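Local atomic coordinates of glycoside transferase (Listeria monocytogenes, PDB entry 6R2M), a protein that is probably an extracellular glycoside hydrolase acting on exopolysaccharide, although it has been named a glycoside transferase. Residues L55-L60 with T107-Q112; N79-D84 with D127-N132; V207-Q212 with N232-E237. One frame throughout, in Å; residues are numbered along the deposited sequence.

In the fold
Contacts 1 and 3 are buried and held by apolar side-chain packing, with a methionine methyl group reaching the other segment in each. Contact 1 is the most central, its centre about 11 Å from that of the chain. Contact 2 is only partly buried, I129 being the one buried residue of its four touching ones, and combines an isoleucine pair with a water bridge. Contacts 1 and 2 meet through successive helices 100-116 and 120-136: Y111 OH approaches D127 OD1 at 2.7 Å, a probable hydrogen bond, and T107 packs on I129. Contact 3 lies on the opposite side of the chain's centre, where helices 209-223 and 228-241 meet beside a short two-stranded sheet.

Contact 1: L55-L60 with T107-Q112; sequences LYMEYL and TEALYQ
M57 and A109 bring helices 50-62 and 100-116 together with little side-chain bulk between them. The axes of segments 55-60 and 107-112 approach to 8.9 Å, and their N-to-C directions differ by 22°, so the two run nearly parallel. Across this approach E58 CA and A109 CA are the nearest alpha carbons, at 5.2 Å.

The small methyl of A109 permits that closeness. Its CB touches M57 CB at 4.1 Å and also lies 4.1 Å from E58 N, so it rests against the opposing backbone as well as a side chain. M57 continues the apolar contact toward L110. Its first torsion (chi1 -73°) keeps CG beside the backbone N, and after an extended second torsion the chain turns at the thioether (chi3 61°). The terminal CE thereby reaches the branched end of L110, 4.1 Å from CG and equally near CD2, with the two side chains set at a slant to each other. These are van der Waals contacts among buried groups.

The other side of the contact is looser. E58 is partly exposed and contributes a small area; its CB comes no nearer to A109 CB than 4.7 Å, and the extended carboxylate arm runs past the interface. E108 is also partly exposed and directs OE1 to a hydrogen bond with Q166 NE2.

Three other helices flank the pair: M57 also packs on F69 of helix 66-79, L110 on A126 of helix 120-136, and E58 on I309 of helix 301-312.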
loop_
_atom_site.group_PDB
_atom_site.type_symbol
_atom_site.label_atom_id
_atom_site.label_comp_id
_atom_site.label_asym_id
_atom_site.label_seq_id
_atom_site.Cartn_x
_atom_site.Cartn_y
_atom_site.Cartn_z
ATOM N N LEU A 55 -1.532 7.163 -0.870
ATOM C CA LEU A 55 -2.284 6.535 -1.957
ATOM C C LEU A 55 -2.872 7.591 -2.888
ATOM O O LEU A 55 -2.873 7.424 -4.112
ATOM C CB LEU A 55 -3.389 5.644 -1.390
ATOM C CG LEU A 55 -2.914 4.301 -0.852
ATOM C CD1 LEU A 55 -3.962 3.751 0.093
ATOM C CD2 LEU A 55 -2.629 3.330 -1.997
ATOM N N TYR A 56 -3.356 8.689 -2.322
ATOM C CA TYR A 56 -3.857 9.772 -3.151
ATOM C C TYR A 56 -2.738 10.365 -3.992
ATOM O O TYR A 56 -2.925 10.621 -5.186
ATOM C CB TYR A 56 -4.515 10.822 -2.263
ATOM C CG TYR A 56 -5.372 11.834 -2.987
ATOM C CD1 TYR A 56 -6.082 11.508 -4.140
ATOM C CD2 TYR A 56 -5.466 13.120 -2.497
ATOM C CE1 TYR A 56 -6.870 12.462 -4.779
ATOM C CE2 TYR A 56 -6.238 14.082 -3.134
ATOM C CZ TYR A 56 -6.939 13.738 -4.264
ATOM O OH TYR A 56 -7.708 14.710 -4.877
ATOM N N MET A 57 -1.553 10.555 -3.399
ATOM C CA MET A 57 -0.404 11.018 -4.177
ATOM C C MET A 57 -0.084 10.069 -5.322
ATOM O O MET A 57 0.208 10.512 -6.440
ATOM C CB MET A 57 0.809 11.175 -3.268
ATOM C CG MET A 57 0.698 12.384 -2.371
ATOM S SD MET A 57 1.945 12.472 -1.052
ATOM C CE MET A 57 3.462 12.534 -2.029
ATOM N N GLU A 58 -0.105 8.759 -5.047
ATOM C CA GLU A 58 0.138 7.767 -6.088
ATOM C C GLU A 58 -0.866 7.917 -7.229
ATOM O O GLU A 58 -0.490 7.939 -8.410
ATOM C CB GLU A 58 0.076 6.373 -5.458
ATOM C CG GLU A 58 0.354 5.244 -6.404
ATOM C CD GLU A 58 0.402 3.900 -5.689
ATOM O OE1 GLU A 58 0.679 3.879 -4.469
ATOM O OE2 GLU A 58 0.181 2.863 -6.348
ATOM N N TYR A 59 -2.154 8.037 -6.889
ATOM C CA TYR A 59 -3.184 8.231 -7.899
ATOM C C TYR A 59 -2.936 9.495 -8.715
ATOM O O TYR A 59 -3.074 9.485 -9.941
ATOM C CB TYR A 59 -4.570 8.281 -7.237
ATOM C CG TYR A 59 -5.668 8.481 -8.249
ATOM C CD1 TYR A 59 -6.199 7.390 -8.937
ATOM C CD2 TYR A 59 -6.129 9.753 -8.564
ATOM C CE1 TYR A 59 -7.189 7.553 -9.881
ATOM C CE2 TYR A 59 -7.130 9.936 -9.521
ATOM C CZ TYR A 59 -7.650 8.831 -10.176
ATOM O OH TYR A 59 -8.627 9.001 -11.151
ATOM N N LEU A 60 -2.565 10.594 -8.053
ATOM C CA LEU A 60 -2.425 11.868 -8.748
ATOM C C LEU A 60 -1.281 11.851 -9.751
ATOM O O LEU A 60 -1.375 12.504 -10.793
ATOM C CB LEU A 60 -2.242 12.991 -7.724
ATOM C CG LEU A 60 -3.493 13.149 -6.864
ATOM C CD1 LEU A 60 -3.171 14.036 -5.690
ATOM C CD2 LEU A 60 -4.731 13.671 -7.639
ATOM N N THR A 107 7.496 7.956 -0.645
ATOM C CA THR A 107 8.740 8.247 -1.345
ATOM C C THR A 107 8.703 7.709 -2.764
ATOM O O THR A 107 9.185 8.374 -3.682
ATOM C CB THR A 107 9.951 7.687 -0.597
ATOM O OG1 THR A 107 9.815 6.269 -0.401
ATOM C CG2 THR A 107 10.092 8.380 0.744
ATOM N N GLU A 108 8.081 6.539 -2.979
ATOM C CA GLU A 108 7.907 6.051 -4.342
ATOM C C GLU A 108 7.095 7.031 -5.177
ATOM O O GLU A 108 7.446 7.319 -6.321
ATOM C CB GLU A 108 7.234 4.679 -4.339
ATOM C CG GLU A 108 8.219 3.547 -4.129
ATOM C CD GLU A 108 9.220 3.453 -5.270
ATOM O OE1 GLU A 108 8.801 3.147 -6.404
ATOM O OE2 GLU A 108 10.416 3.701 -5.038
ATOM N N ALA A 109 6.026 7.581 -4.606
ATOM C CA ALA A 109 5.208 8.533 -5.339
ATOM C C ALA A 109 6.002 9.788 -5.678
ATOM O O ALA A 109 5.903 10.316 -6.789
ATOM C CB ALA A 109 3.960 8.863 -4.522
ATOM N N LEU A 110 6.833 10.251 -4.740
ATOM C CA LEU A 110 7.660 11.425 -4.984
ATOM C C LEU A 110 8.680 11.181 -6.086
ATOM O O LEU A 110 8.920 12.069 -6.915
ATOM C CB LEU A 110 8.363 11.837 -3.696
ATOM C CG LEU A 110 7.470 12.547 -2.664
ATOM C CD1 LEU A 110 8.202 12.570 -1.352
ATOM C CD2 LEU A 110 7.109 13.963 -3.090
ATOM N N TYR A 111 9.315 10.006 -6.091
ATOM C CA TYR A 111 10.267 9.704 -7.157
ATOM C C TYR A 111 9.573 9.704 -8.510
ATOM O O TYR A 111 10.083 10.271 -9.485
ATOM C CB TYR A 111 10.936 8.352 -6.905
ATOM C CG TYR A 111 12.016 8.355 -5.851
ATOM C CD1 TYR A 111 13.092 9.227 -5.919
ATOM C CD2 TYR A 111 11.959 7.466 -4.797
ATOM C CE1 TYR A 111 14.078 9.207 -4.957
ATOM C CE2 TYR A 111 12.934 7.441 -3.825
ATOM C CZ TYR A 111 13.990 8.311 -3.919
ATOM O OH TYR A 111 14.970 8.278 -2.952
ATOM N N GLN A 112 8.409 9.059 -8.592
ATOM C CA GLN A 112 7.675 9.001 -9.854
ATOM C C GLN A 112 7.205 10.383 -10.279
ATOM O O GLN A 112 7.285 10.732 -11.459
ATOM C CB GLN A 112 6.481 8.052 -9.731
ATOM C CG GLN A 112 6.866 6.605 -9.493
ATOM C CD GLN A 112 7.703 6.046 -10.626
ATOM O OE1 GLN A 112 8.740 5.413 -10.402
ATOM N NE2 GLN A 112 7.264 6.288 -11.850
#

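Contact 2: N79-D84 with D127-N132; sequences NFITED and DKILAN
I129 and N132, one helical turn apart, are the residues through which helix 120-136 meets I81 and D84 of the loop following helix 66-79. The contact is small, with 111 Å² buried in total, and the alpha carbons stay well separated: I81 CA and I129 CA are 8.9 Å apart.

At the start of the segment, D127 turns to helix 100-116 instead of the loop. The next residue, K128, forms a long salt bridge with D127 and donates from NZ to K124 O.

I129 makes the apolar half of the contact. Its CG1 branch lies beside the backbone N (chi1 -68°) and is extended at the second torsion, which carries CD1 toward the loop. There it meets I81 CD1 end to end at 4.0 Å, the two side chains crossing at about a right angle, so a single pair of methyls does the touching. The next residue, L130, packs on F104, T107 and Y111 of helix 100-116, a helix that I129 also touches.

N132 supplies the polar half. CG stands opposite the backbone N (chi1 -168°), presenting the amide to the D84 carbonyl. The ND2 group is 3.4 Å from D84 O, but its angle is too poor for a hydrogen bond. A water makes the link instead, donating to N132 OD1 at 2.7 Å and to D84 O at 2.9 Å. Two acceptors that could not bond each other are thus joined through one donor.

The loop after helix 66-79 therefore packs on helix 120-136, which follows helix 100-116 in the chain and packs on it. In a mainly helical chain, this succession of packed helices is consistent with the alpha/alpha barrels of related glycoside hydrolases.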
loop_
_atom_site.group_PDB
_atom_site.type_symbol
_atom_site.label_atom_id
_atom_site.label_comp_id
_atom_site.label_asym_id
_atom_site.label_seq_id
_atom_site.Cartn_x
_atom_site.Cartn_y
_atom_site.Cartn_z
ATOM N N ASN A 79 1.632 18.636 8.100
ATOM C CA ASN A 79 0.895 17.844 9.070
ATOM C C ASN A 79 1.517 16.503 9.396
ATOM O O ASN A 79 1.178 15.936 10.440
ATOM C CB ASN A 79 -0.548 17.599 8.595
ATOM C CG ASN A 79 -1.343 18.883 8.460
ATOM O OD1 ASN A 79 -1.906 19.378 9.436
ATOM N ND2 ASN A 79 -1.373 19.447 7.252
ATOM N N PHE A 80 2.404 15.971 8.550
ATOM C CA PHE A 80 2.906 14.616 8.744
ATOM C C PHE A 80 4.405 14.547 8.983
ATOM O O PHE A 80 4.857 13.712 9.777
ATOM C CB PHE A 80 2.569 13.737 7.533
ATOM C CG PHE A 80 1.100 13.437 7.370
ATOM C CD1 PHE A 80 0.271 14.302 6.671
ATOM C CD2 PHE A 80 0.552 12.275 7.897
ATOM C CE1 PHE A 80 -1.088 14.015 6.500
ATOM C CE2 PHE A 80 -0.811 11.988 7.733
ATOM C CZ PHE A 80 -1.619 12.859 7.035
ATOM N N ILE A 81 5.199 15.389 8.330
ATOM C CA ILE A 81 6.653 15.263 8.386
ATOM C C ILE A 81 7.195 16.020 9.588
ATOM O O ILE A 81 6.942 17.223 9.749
ATOM C CB ILE A 81 7.302 15.760 7.089
ATOM C CG1 ILE A 81 6.779 14.925 5.918
ATOM C CG2 ILE A 81 8.817 15.625 7.204
ATOM C CD1 ILE A 81 7.244 15.411 4.570
ATOM N N THR A 82 7.952 15.321 10.428
ATOM C CA THR A 82 8.557 15.953 11.593
ATOM C C THR A 82 9.799 16.746 11.202
ATOM O O THR A 82 10.295 16.673 10.076
ATOM C CB THR A 82 8.935 14.916 12.642
ATOM O OG1 THR A 82 10.045 14.136 12.170
ATOM C CG2 THR A 82 7.741 14.024 12.962
ATOM N N GLU A 83 10.330 17.487 12.176
ATOM C CA GLU A 83 11.529 18.267 11.906
ATOM C C GLU A 83 12.751 17.388 11.666
ATOM O O GLU A 83 13.710 17.851 11.042
ATOM C CB GLU A 83 11.787 19.251 13.050
ATOM C CG GLU A 83 12.275 18.624 14.343
ATOM C CD GLU A 83 12.370 19.636 15.474
ATOM O OE1 GLU A 83 12.613 20.831 15.193
ATOM O OE2 GLU A 83 12.202 19.233 16.646
ATOM N N ASP A 84 12.747 16.132 12.125
ATOM C CA ASP A 84 13.811 15.201 11.772
ATOM C C ASP A 84 13.410 14.236 10.655
ATOM O O ASP A 84 13.987 13.144 10.544
ATOM C CB ASP A 84 14.296 14.443 13.010
ATOM C CG ASP A 84 13.174 14.064 13.960
ATOM O OD1 ASP A 84 13.474 13.417 14.993
ATOM O OD2 ASP A 84 11.999 14.411 13.696
ATOM N N ASP A 127 14.701 11.237 -1.327
ATOM C CA ASP A 127 16.019 10.765 -0.890
ATOM C C ASP A 127 16.183 10.962 0.610
ATOM O O ASP A 127 16.666 10.071 1.326
ATOM C CB ASP A 127 17.150 11.526 -1.605
ATOM C CG ASP A 127 17.378 11.114 -3.064
ATOM O OD1 ASP A 127 16.852 10.096 -3.542
ATOM O OD2 ASP A 127 18.144 11.850 -3.744
ATOM N N LYS A 128 15.813 12.150 1.089
ATOM C CA LYS A 128 16.055 12.519 2.482
ATOM C C LYS A 128 15.176 11.695 3.404
ATOM O O LYS A 128 15.647 11.155 4.415
ATOM C CB LYS A 128 15.792 14.016 2.697
ATOM C CG LYS A 128 16.610 14.965 1.845
ATOM C CD LYS A 128 17.873 14.324 1.323
ATOM C CE LYS A 128 18.474 15.132 0.198
ATOM N NZ LYS A 128 18.124 14.671 -1.114
ATOM N N ILE A 129 13.893 11.574 3.057
ATOM C CA ILE A 129 12.973 10.802 3.888
ATOM C C ILE A 129 13.380 9.335 3.900
ATOM O O ILE A 129 13.465 8.701 4.957
ATOM C CB ILE A 129 11.527 10.982 3.396
ATOM C CG1 ILE A 129 11.051 12.406 3.653
ATOM C CG2 ILE A 129 10.585 10.008 4.104
ATOM C CD1 ILE A 129 9.783 12.748 2.894
ATOM N N LEU A 130 13.633 8.768 2.718
ATOM C CA LEU A 130 13.842 7.326 2.636
ATOM C C LEU A 130 15.166 6.919 3.271
ATOM O O LEU A 130 15.259 5.857 3.898
ATOM C CB LEU A 130 13.755 6.870 1.176
ATOM C CG LEU A 130 13.780 5.370 0.890
ATOM C CD1 LEU A 130 12.714 4.670 1.686
ATOM C CD2 LEU A 130 13.600 5.132 -0.594
ATOM N N ALA A 131 16.199 7.753 3.128
ATOM C CA ALA A 131 17.450 7.463 3.818
ATOM C C ALA A 131 17.240 7.440 5.321
ATOM O O ALA A 131 17.774 6.567 6.027
ATOM C CB ALA A 131 18.515 8.490 3.421
ATOM N N ASN A 132 16.428 8.365 5.827
ATOM C CA ASN A 132 16.115 8.382 7.251
ATOM C C ASN A 132 15.328 7.142 7.668
ATOM O O ASN A 132 15.570 6.584 8.744
ATOM C CB ASN A 132 15.349 9.664 7.570
ATOM C CG ASN A 132 15.232 9.919 9.035
ATOM O OD1 ASN A 132 16.222 10.188 9.708
ATOM N ND2 ASN A 132 14.004 9.855 9.548
HETATM O O HOH W 1 16.328 12.002 11.743
#

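Contact 3: V207-Q212 with N232-E237; sequences VNMIDQ and NFLQTE
E237 OE1 is gripped twice, by K241 NZ in a salt bridge and by Y248 OH in a hydrogen bond. The same side chain supports the contact's aromatic residue: E237 CG lies over one face of the F233 ring, 3.6 Å above the plane and displaced toward the rim.

On the other segment M209 carries the entire contact. Bends at its second and third torsions (chi2 -63°, chi3 -77°) fold the thioether chain so that the terminal methyl, CE, does the touching. CE lies 3.8 Å from L234 CD2, where the two side chains run alongside each other in opposite senses. It is also 4.1 Å from F233 CE2, meeting the rim of the ring roughly level with it. All three touching residues are buried. Just before M209, N208 at the N-cap position of helix 209-223 accepts from I210 N through OD1 in a bent capping bond (2.9 Å, N-H...O 138°).

F233 makes edge-to-face contacts with F189 and with Y248 of strand 247-249, the antiparallel partner of strand 206-208. M209 and L234 also pack on helix 262-274, through V264 and L268 respectively, so the contact lies between that helix and the two-stranded sheet.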
loop_
_atom_site.group_PDB
_atom_site.type_symbol
_atom_site.label_atom_id
_atom_site.label_comp_id
_atom_site.label_asym_id
_atom_site.label_seq_id
_atom_site.Cartn_x
_atom_site.Cartn_y
_atom_site.Cartn_z
ATOM N N VAL A 207 -6.435 -15.138 9.020
ATOM C CA VAL A 207 -5.573 -14.334 8.158
ATOM C C VAL A 207 -6.416 -13.272 7.473
ATOM O O VAL A 207 -7.582 -13.509 7.133
ATOM C CB VAL A 207 -4.812 -15.171 7.109
ATOM C CG1 VAL A 207 -3.839 -16.125 7.798
ATOM C CG2 VAL A 207 -5.778 -15.924 6.219
ATOM N N ASN A 208 -5.821 -12.100 7.276
ATOM C CA ASN A 208 -6.429 -11.012 6.518
ATOM C C ASN A 208 -5.845 -11.035 5.107
ATOM O O ASN A 208 -4.628 -10.911 4.938
ATOM C CB ASN A 208 -6.140 -9.683 7.218
ATOM C CG ASN A 208 -6.856 -8.519 6.588
ATOM O OD1 ASN A 208 -6.888 -8.381 5.370
ATOM N ND2 ASN A 208 -7.434 -7.663 7.419
ATOM N N MET A 209 -6.702 -11.209 4.096
ATOM C CA MET A 209 -6.185 -11.415 2.745
ATOM C C MET A 209 -5.598 -10.147 2.125
ATOM O O MET A 209 -4.854 -10.258 1.145
ATOM C CB MET A 209 -7.280 -11.999 1.848
ATOM C CG MET A 209 -7.626 -13.451 2.204
ATOM S SD MET A 209 -6.234 -14.594 1.983
ATOM C CE MET A 209 -6.256 -14.755 0.207
ATOM N N ILE A 210 -5.912 -8.955 2.646
ATOM C CA ILE A 210 -5.159 -7.772 2.227
ATOM C C ILE A 210 -3.686 -7.962 2.550
ATOM O O ILE A 210 -2.809 -7.773 1.698
ATOM C CB ILE A 210 -5.694 -6.498 2.908
ATOM C CG1 ILE A 210 -7.120 -6.215 2.458
ATOM C CG2 ILE A 210 -4.760 -5.315 2.603
ATOM C CD1 ILE A 210 -7.713 -4.975 3.143
ATOM N N ASP A 211 -3.391 -8.330 3.794
ATOM C CA ASP A 211 -1.998 -8.518 4.187
ATOM C C ASP A 211 -1.370 -9.689 3.438
ATOM O O ASP A 211 -0.228 -9.588 2.963
ATOM C CB ASP A 211 -1.910 -8.710 5.694
ATOM C CG ASP A 211 -2.591 -7.578 6.456
ATOM O OD1 ASP A 211 -2.601 -6.450 5.923
ATOM O OD2 ASP A 211 -3.102 -7.821 7.560
ATOM N N GLN A 212 -2.121 -10.782 3.267
ATOM C CA GLN A 212 -1.597 -11.919 2.521
ATOM C C GLN A 212 -1.264 -11.536 1.081
ATOM O O GLN A 212 -0.233 -11.962 0.553
ATOM C CB GLN A 212 -2.586 -13.078 2.553
ATOM C CG GLN A 212 -2.791 -13.701 3.945
ATOM C CD GLN A 212 -1.607 -14.560 4.376
ATOM O OE1 GLN A 212 -1.053 -15.285 3.561
ATOM N NE2 GLN A 212 -1.224 -14.479 5.652
ATOM N N ASN A 232 -1.629 -21.555 -5.332
ATOM C CA ASN A 232 -2.611 -22.611 -5.536
ATOM C C ASN A 232 -3.889 -22.340 -4.752
ATOM O O ASN A 232 -4.995 -22.576 -5.256
ATOM C CB ASN A 232 -2.037 -23.964 -5.137
ATOM C CG ASN A 232 -3.092 -25.047 -5.115
ATOM O OD1 ASN A 232 -3.539 -25.472 -4.048
ATOM N ND2 ASN A 232 -3.517 -25.483 -6.298
ATOM N N PHE A 233 -3.770 -21.841 -3.522
ATOM C CA PHE A 233 -4.966 -21.490 -2.770
ATOM C C PHE A 233 -5.808 -20.482 -3.547
ATOM O O PHE A 233 -7.025 -20.630 -3.662
ATOM C CB PHE A 233 -4.586 -20.926 -1.400
ATOM C CG PHE A 233 -5.770 -20.503 -0.590
ATOM C CD1 PHE A 233 -6.546 -21.440 0.047
ATOM C CD2 PHE A 233 -6.107 -19.161 -0.479
ATOM C CE1 PHE A 233 -7.657 -21.055 0.792
ATOM C CE2 PHE A 233 -7.214 -18.766 0.272
ATOM C CZ PHE A 233 -7.982 -19.719 0.903
ATOM N N LEU A 234 -5.173 -19.441 -4.079
ATOM C CA LEU A 234 -5.917 -18.438 -4.835
ATOM C C LEU A 234 -6.612 -19.062 -6.031
ATOM O O LEU A 234 -7.792 -18.794 -6.288
ATOM C CB LEU A 234 -4.982 -17.309 -5.284
ATOM C CG LEU A 234 -4.340 -16.434 -4.206
ATOM C CD1 LEU A 234 -3.436 -15.398 -4.855
ATOM C CD2 LEU A 234 -5.380 -15.754 -3.325
ATOM N N GLN A 235 -5.890 -19.905 -6.776
ATOM C CA GLN A 235 -6.465 -20.514 -7.971
ATOM C C GLN A 235 -7.650 -21.402 -7.624
ATOM O O GLN A 235 -8.678 -21.376 -8.318
ATOM C CB GLN A 235 -5.391 -21.301 -8.726
ATOM C CG GLN A 235 -4.407 -20.403 -9.475
ATOM C CD GLN A 235 -3.229 -21.171 -10.038
ATOM O OE1 GLN A 235 -3.118 -22.383 -9.847
ATOM N NE2 GLN A 235 -2.337 -20.468 -10.733
ATOM N N THR A 236 -7.541 -22.191 -6.551
ATOM C CA THR A 236 -8.619 -23.123 -6.232
ATOM C C THR A 236 -9.834 -22.407 -5.644
ATOM O O THR A 236 -10.971 -22.841 -5.866
ATOM C CB THR A 236 -8.124 -24.220 -5.284
ATOM O OG1 THR A 236 -7.715 -23.646 -4.031
ATOM C CG2 THR A 236 -6.957 -24.978 -5.903
ATOM N N GLU A 237 -9.626 -21.308 -4.915
ATOM C CA GLU A 237 -10.756 -20.497 -4.466
ATOM C C GLU A 237 -11.503 -19.905 -5.656
ATOM O O GLU A 237 -12.735 -19.994 -5.740
ATOM C CB GLU A 237 -10.277 -19.380 -3.530
ATOM C CG GLU A 237 -9.975 -19.826 -2.114
ATOM C CD GLU A 237 -11.202 -20.381 -1.409
ATOM O OE1 GLU A 237 -12.022 -19.594 -0.871
ATOM O OE2 GLU A 237 -11.347 -21.621 -1.409
#